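Long-range contacts in Nrps/pks (Streptomyces albus, PDB 4OPF), which probably catalyses decarboxylative Claisen condensation, extending the growing acyl chain, as a ketosynthase domain of the AT-less oxazolomycin polyketide synthase: residues 87-92 with 145-150; 103-108 with 178-183. One frame throughout, in Å; residues are numbered along the deposited sequence.

Contact 1. Residues 87-92 with 145-150; sequences ETLFAF and HHFDLR
Phe92 and Phe147 meet because both carry CG anti to the carbonyl carbon, at chi1 of -66° and -67°, which turns each ring toward the other. Their planes stand 81° apart with centroids 5.0 Å apart, a T-shaped (edge-to-face) pair in which Phe92 supplies the edge and Phe147 the face. The touching atom is CE2 of Phe92, which sits over the rim of the Phe147 ring, 3.6 Å from its CD1. On the opposite face of Phe147, CD2 of His146 lies over the ring centre, so the phenyl group is enclosed from both sides by aromatic neighbours.

The far end of the Phe147 ring reaches the backbone of helix 79-95. Thr88 turns its methyl group to it, CG2 being 3.7 Å from Phe147 CE2, while the hydroxyl OG1 is bonded to the carbonyl of Leu84 in the preceding helical turn. Phe147 CZ comes to 3.8 Å from Leu89 N and to 4.1 Å from Leu89 CB. A looser apolar touch, 4.5 Å between Phe92 CZ and Leu149 CD1, extends the patch past the end of helix 138-147, and Leu149 continues it onto Ile107 and Val109 of strand 107-112.

Beyond the apolar patch, Asp148 and Arg150 form a side-on salt bridge, with Arg150 NE 2.9 Å from Asp148 OD1. Asp148 OD1 also accepts a bond from the backbone N of Arg259 of the second subunit, which places this turn at the dimer interface. With Asp148 at positive phi, the chain leaves the helix through a Schellman motif, and a buried aromatic pair joins that C-terminal turn to helix 79-95 within the thiolase-type ketosynthase fold.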
loop_
_atom_site.group_PDB
_atom_site.type_symbol
_atom_site.label_atom_id
_atom_site.label_comp_id
_atom_site.label_asym_id
_atom_site.label_seq_id
_atom_site.Cartn_x
_atom_site.Cartn_y
_atom_site.Cartn_z
ATOM N N GLU A 87 -0.515 12.802 17.754
ATOM C CA GLU A 87 -1.348 13.467 16.751
ATOM C C GLU A 87 -2.559 12.650 16.350
ATOM O O GLU A 87 -3.570 13.216 15.984
ATOM C CB GLU A 87 -0.563 13.818 15.524
ATOM C CG GLU A 87 0.417 14.923 15.790
ATOM C CD GLU A 87 -0.272 16.240 16.196
ATOM O OE1 GLU A 87 -1.377 16.621 15.683
ATOM O OE2 GLU A 87 0.316 16.887 17.054
ATOM N N THR A 88 -2.457 11.321 16.362
ATOM C CA THR A 88 -3.632 10.493 16.071
ATOM C C THR A 88 -4.643 10.688 17.199
ATOM O O THR A 88 -5.827 10.868 16.913
ATOM C CB THR A 88 -3.255 9.032 15.875
ATOM O OG1 THR A 88 -2.328 8.938 14.777
ATOM C CG2 THR A 88 -4.498 8.169 15.655
ATOM N N LEU A 89 -4.198 10.658 18.458
ATOM C CA LEU A 89 -5.082 10.969 19.553
ATOM C C LEU A 89 -5.767 12.327 19.341
ATOM O O LEU A 89 -6.977 12.434 19.542
ATOM C CB LEU A 89 -4.365 10.950 20.879
ATOM C CG LEU A 89 -5.202 11.366 22.083
ATOM C CD1 LEU A 89 -6.396 10.433 22.329
ATOM C CD2 LEU A 89 -4.298 11.422 23.272
ATOM N N PHE A 90 -5.011 13.339 18.932
ATOM C CA PHE A 90 -5.588 14.642 18.739
ATOM C C PHE A 90 -6.560 14.688 17.563
ATOM O O PHE A 90 -7.533 15.452 17.582
ATOM C CB PHE A 90 -4.509 15.727 18.577
ATOM C CG PHE A 90 -3.584 15.900 19.768
ATOM C CD1 PHE A 90 -3.920 15.484 21.031
ATOM C CD2 PHE A 90 -2.343 16.467 19.584
ATOM C CE1 PHE A 90 -3.039 15.631 22.103
ATOM C CE2 PHE A 90 -1.452 16.629 20.658
ATOM C CZ PHE A 90 -1.807 16.214 21.911
ATOM N N ALA A 91 -6.336 13.899 16.527
ATOM C CA ALA A 91 -7.304 13.849 15.434
ATOM C C ALA A 91 -8.604 13.214 15.876
ATOM O O ALA A 91 -9.677 13.655 15.482
ATOM C CB ALA A 91 -6.737 13.112 14.246
ATOM N N PHE A 92 -8.538 12.197 16.719
ATOM C CA PHE A 92 -9.758 11.602 17.265
ATOM C C PHE A 92 -10.531 12.608 18.123
ATOM O O PHE A 92 -11.758 12.683 18.039
ATOM C CB PHE A 92 -9.451 10.375 18.119
ATOM C CG PHE A 92 -8.891 9.210 17.359
ATOM C CD1 PHE A 92 -9.039 9.070 16.016
ATOM C CD2 PHE A 92 -8.198 8.246 18.016
ATOM C CE1 PHE A 92 -8.535 7.969 15.312
ATOM C CE2 PHE A 92 -7.721 7.107 17.338
ATOM C CZ PHE A 92 -7.893 6.975 15.981
ATOM N N HIS A 145 -1.909 -1.006 17.164
ATOM C CA HIS A 145 -1.768 -1.689 18.433
ATOM C C HIS A 145 -2.311 -0.828 19.584
ATOM O O HIS A 145 -3.152 -1.281 20.344
ATOM C CB HIS A 145 -0.302 -2.057 18.697
ATOM C CG HIS A 145 -0.084 -2.716 20.013
ATOM N ND1 HIS A 145 0.345 -2.034 21.126
ATOM C CD2 HIS A 145 -0.252 -4.003 20.402
ATOM C CE1 HIS A 145 0.448 -2.871 22.143
ATOM N NE2 HIS A 145 0.080 -4.069 21.726
ATOM N N HIS A 146 -1.900 0.432 19.657
ATOM C CA HIS A 146 -2.262 1.243 20.784
ATOM C C HIS A 146 -3.752 1.564 20.818
ATOM O O HIS A 146 -4.326 1.524 21.872
ATOM C CB HIS A 146 -1.501 2.554 20.876
ATOM C CG HIS A 146 -2.069 3.453 21.943
ATOM N ND1 HIS A 146 -1.862 3.233 23.302
ATOM C CD2 HIS A 146 -2.946 4.490 21.864
ATOM C CE1 HIS A 146 -2.541 4.135 23.998
ATOM N NE2 HIS A 146 -3.216 4.901 23.151
ATOM N N PHE A 147 -4.367 1.882 19.678
ATOM C CA PHE A 147 -5.763 2.223 19.634
ATOM C C PHE A 147 -6.665 1.026 19.353
ATOM O O PHE A 147 -7.883 1.185 19.311
ATOM C CB PHE A 147 -5.950 3.309 18.582
ATOM C CG PHE A 147 -5.303 4.618 18.946
ATOM C CD1 PHE A 147 -5.868 5.425 19.933
ATOM C CD2 PHE A 147 -4.151 5.044 18.332
ATOM C CE1 PHE A 147 -5.298 6.649 20.271
ATOM C CE2 PHE A 147 -3.603 6.274 18.645
ATOM C CZ PHE A 147 -4.182 7.074 19.614
ATOM N N ASP A 148 -6.069 -0.164 19.195
ATOM C CA ASP A 148 -6.771 -1.451 18.915
ATOM C C ASP A 148 -7.656 -1.366 17.624
ATOM O O ASP A 148 -8.844 -1.676 17.636
ATOM C CB ASP A 148 -7.618 -1.843 20.089
ATOM C CG ASP A 148 -8.118 -3.288 20.014
ATOM O OD1 ASP A 148 -7.542 -4.203 19.312
ATOM O OD2 ASP A 148 -9.083 -3.530 20.750
ATOM N N LEU A 149 -7.056 -0.884 16.550
ATOM C CA LEU A 149 -7.721 -0.726 15.276
ATOM C C LEU A 149 -7.458 -1.990 14.474
ATOM O O LEU A 149 -6.379 -2.550 14.545
ATOM C CB LEU A 149 -7.151 0.487 14.618
ATOM C CG LEU A 149 -7.231 1.764 15.486
ATOM C CD1 LEU A 149 -6.653 2.900 14.671
ATOM C CD2 LEU A 149 -8.670 2.056 15.841
ATOM N N ARG A 150 -8.470 -2.498 13.784
ATOM C CA ARG A 150 -8.428 -3.860 13.228
ATOM C C ARG A 150 -8.437 -3.899 11.715
ATOM O O ARG A 150 -8.471 -5.004 11.126
ATOM C CB ARG A 150 -9.657 -4.652 13.712
ATOM C CG ARG A 150 -9.829 -4.683 15.207
ATOM C CD ARG A 150 -8.888 -5.559 15.925
ATOM N NE ARG A 150 -9.169 -5.546 17.367
ATOM C CZ ARG A 150 -10.052 -6.316 17.988
ATOM N NH1 ARG A 150 -10.769 -7.197 17.311
ATOM N NH2 ARG A 150 -10.240 -6.177 19.277
#

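Contact 2. Residues 103-108 with 178-183; sequences KGRGIG and DVEAAV
Arg105 and Glu180 form a salt bridge just ahead of the paired strands 107-112 and 181-188. Arg105 NE donates to Glu180 OE2 at 3.0 Å, nearly straight at 163°, from the syn side but tilted out of the carboxylate plane, while OE2 lies in the plane of the guanidinium. NH1 adds weak, bent bonds to both oxygens, the shorter being 2.9 Å to Glu180 OE1. Guanidinium and carboxylate are not coplanar: their planes are 70° apart. A water accepts from Gly106 N and probably bridges to Glu180 OE1, though that second link is unusually short and its geometry doubtful.

Inward, the backbones take over. Glu180 N donates to Gly106 O at 3.0 Å, where Gly106 is the centre of an inverse gamma turn. Gly108 N then bonds to Ala181 O at 3.0 Å, and Val183 N to Gly108 O at 2.8 Å. Gly108 thus uses both its N-H and its carbonyl across the parallel bridge to Ala182, and its carbonyl also receives a CA-H...O contact from Ala182 CA.

Packing completes the contact. With CG1 anti to the carbonyl carbon (chi1 -61°), Val179 sets that methyl 3.7 Å from Gly108 N, where the lack of a side chain leaves room for it. Ile107 CG1 lies 4.1 Å from Ala181 CB on one face of the sheet, while Val179 and Ala182 pack against helix 162-175.

Polar bonding therefore changes along the contact, from an ion pair at the more exposed end to main-chain bonds among buried residues, where the strand pairing satisfies the amide groups of Gly108.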
loop_
_atom_site.group_PDB
_atom_site.type_symbol
_atom_site.label_atom_id
_atom_site.label_comp_id
_atom_site.label_asym_id
_atom_site.label_seq_id
_atom_site.Cartn_x
_atom_site.Cartn_y
_atom_site.Cartn_z
ATOM N N LYS A 103 -12.024 1.621 19.643
ATOM C CA LYS A 103 -11.276 0.400 19.841
ATOM C C LYS A 103 -12.032 -0.842 19.369
ATOM O O LYS A 103 -13.247 -0.953 19.468
ATOM C CB LYS A 103 -10.783 0.300 21.279
ATOM C CG LYS A 103 -11.722 -0.185 22.291
ATOM C CD LYS A 103 -11.182 0.090 23.727
ATOM C CE LYS A 103 -9.741 -0.365 23.964
ATOM N NZ LYS A 103 -9.511 -1.830 23.710
ATOM N N GLY A 104 -11.313 -1.720 18.712
ATOM C CA GLY A 104 -11.939 -2.896 18.191
ATOM C C GLY A 104 -12.584 -2.688 16.860
ATOM O O GLY A 104 -13.031 -3.641 16.288
ATOM N N ARG A 105 -12.577 -1.481 16.302
ATOM C CA ARG A 105 -13.314 -1.281 15.059
ATOM C C ARG A 105 -12.480 -1.529 13.812
ATOM O O ARG A 105 -11.259 -1.540 13.864
ATOM C CB ARG A 105 -13.918 0.119 15.059
ATOM C CG ARG A 105 -15.010 0.243 16.135
ATOM C CD ARG A 105 -15.663 1.616 16.139
ATOM N NE ARG A 105 -16.688 1.599 15.112
ATOM C CZ ARG A 105 -17.954 1.194 15.279
ATOM N NH1 ARG A 105 -18.731 1.173 14.218
ATOM N NH2 ARG A 105 -18.422 0.869 16.462
ATOM N N GLY A 106 -13.161 -1.734 12.692
ATOM C CA GLY A 106 -12.517 -2.000 11.393
ATOM C C GLY A 106 -11.973 -0.749 10.737
ATOM O O GLY A 106 -12.471 -0.305 9.720
ATOM N N ILE A 107 -10.977 -0.176 11.355
ATOM C CA ILE A 107 -10.427 1.095 10.952
ATOM C C ILE A 107 -9.005 0.845 10.430
ATOM O O ILE A 107 -8.197 0.303 11.136
ATOM C CB ILE A 107 -10.437 2.074 12.151
ATOM C CG1 ILE A 107 -11.908 2.267 12.593
ATOM C CG2 ILE A 107 -9.761 3.371 11.782
ATOM C CD1 ILE A 107 -12.081 3.333 13.627
ATOM N N GLY A 108 -8.740 1.224 9.186
ATOM C CA GLY A 108 -7.415 1.052 8.607
ATOM C C GLY A 108 -6.522 2.219 8.976
ATOM O O GLY A 108 -7.000 3.293 9.351
ATOM N N ASP A 178 -13.755 -2.484 2.569
ATOM C CA ASP A 178 -12.824 -3.198 3.451
ATOM C C ASP A 178 -12.653 -2.598 4.872
ATOM O O ASP A 178 -12.339 -3.311 5.815
ATOM C CB ASP A 178 -11.465 -3.360 2.758
ATOM C CG ASP A 178 -11.473 -4.469 1.663
ATOM O OD1 ASP A 178 -12.501 -5.210 1.474
ATOM O OD2 ASP A 178 -10.429 -4.599 0.980
ATOM N N VAL A 179 -12.864 -1.292 5.017
ATOM C CA VAL A 179 -12.816 -0.604 6.317
ATOM C C VAL A 179 -14.041 0.294 6.421
ATOM O O VAL A 179 -14.564 0.760 5.394
ATOM C CB VAL A 179 -11.537 0.223 6.466
ATOM C CG1 VAL A 179 -10.319 -0.668 6.387
ATOM C CG2 VAL A 179 -11.414 1.301 5.384
ATOM N N GLU A 180 -14.481 0.531 7.629
ATOM C CA GLU A 180 -15.510 1.538 7.887
ATOM C C GLU A 180 -14.925 2.947 8.036
ATOM O O GLU A 180 -15.648 3.939 7.933
ATOM C CB GLU A 180 -16.343 1.167 9.116
ATOM C CG GLU A 180 -15.558 1.228 10.409
ATOM C CD GLU A 180 -16.415 1.327 11.678
ATOM O OE1 GLU A 180 -16.976 0.294 12.101
ATOM O OE2 GLU A 180 -16.470 2.448 12.272
ATOM N N ALA A 181 -13.630 3.047 8.305
ATOM C CA ALA A 181 -13.013 4.333 8.472
ATOM C C ALA A 181 -11.542 4.132 8.359
ATOM O O ALA A 181 -11.080 3.001 8.386
ATOM C CB ALA A 181 -13.384 4.912 9.833
ATOM N N ALA A 182 -10.813 5.212 8.177
ATOM C CA ALA A 182 -9.371 5.159 7.945
ATOM C C ALA A 182 -8.627 6.326 8.586
ATOM O O ALA A 182 -9.077 7.487 8.534
ATOM C CB ALA A 182 -9.083 5.184 6.463
ATOM N N VAL A 183 -7.499 6.018 9.184
ATOM C CA VAL A 183 -6.600 7.025 9.643
ATOM C C VAL A 183 -5.535 7.156 8.551
ATOM O O VAL A 183 -4.941 6.148 8.129
ATOM C CB VAL A 183 -5.908 6.562 10.939
ATOM C CG1 VAL A 183 -4.793 7.489 11.307
ATOM C CG2 VAL A 183 -6.887 6.428 12.079
HETATM O O HOH W 1 -16.000 -1.873 12.907
#

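Overall arrangement
From the N terminus the chain runs through helix 79-95, the 103-108 segment leading into strand 107-112, helix 138-147 and, after helix 162-175, strand 181-188. Contact 1 closes the loop from 87-92 to 145-150, and contact 2 the loop from 103-108 to 178-183. Contact 2 opens inside the loop of contact 1 and closes beyond it, so the two loops cross instead of nesting. Their centres lie about 10 Å apart, and probable backbone hydrogen bonds join them directly: Asp148 O with Gly104 N and Arg150 N with Arg105 O. Together they tie two helices to the neighbouring parallel strands 107-112 and 181-188 of the large mixed sheet.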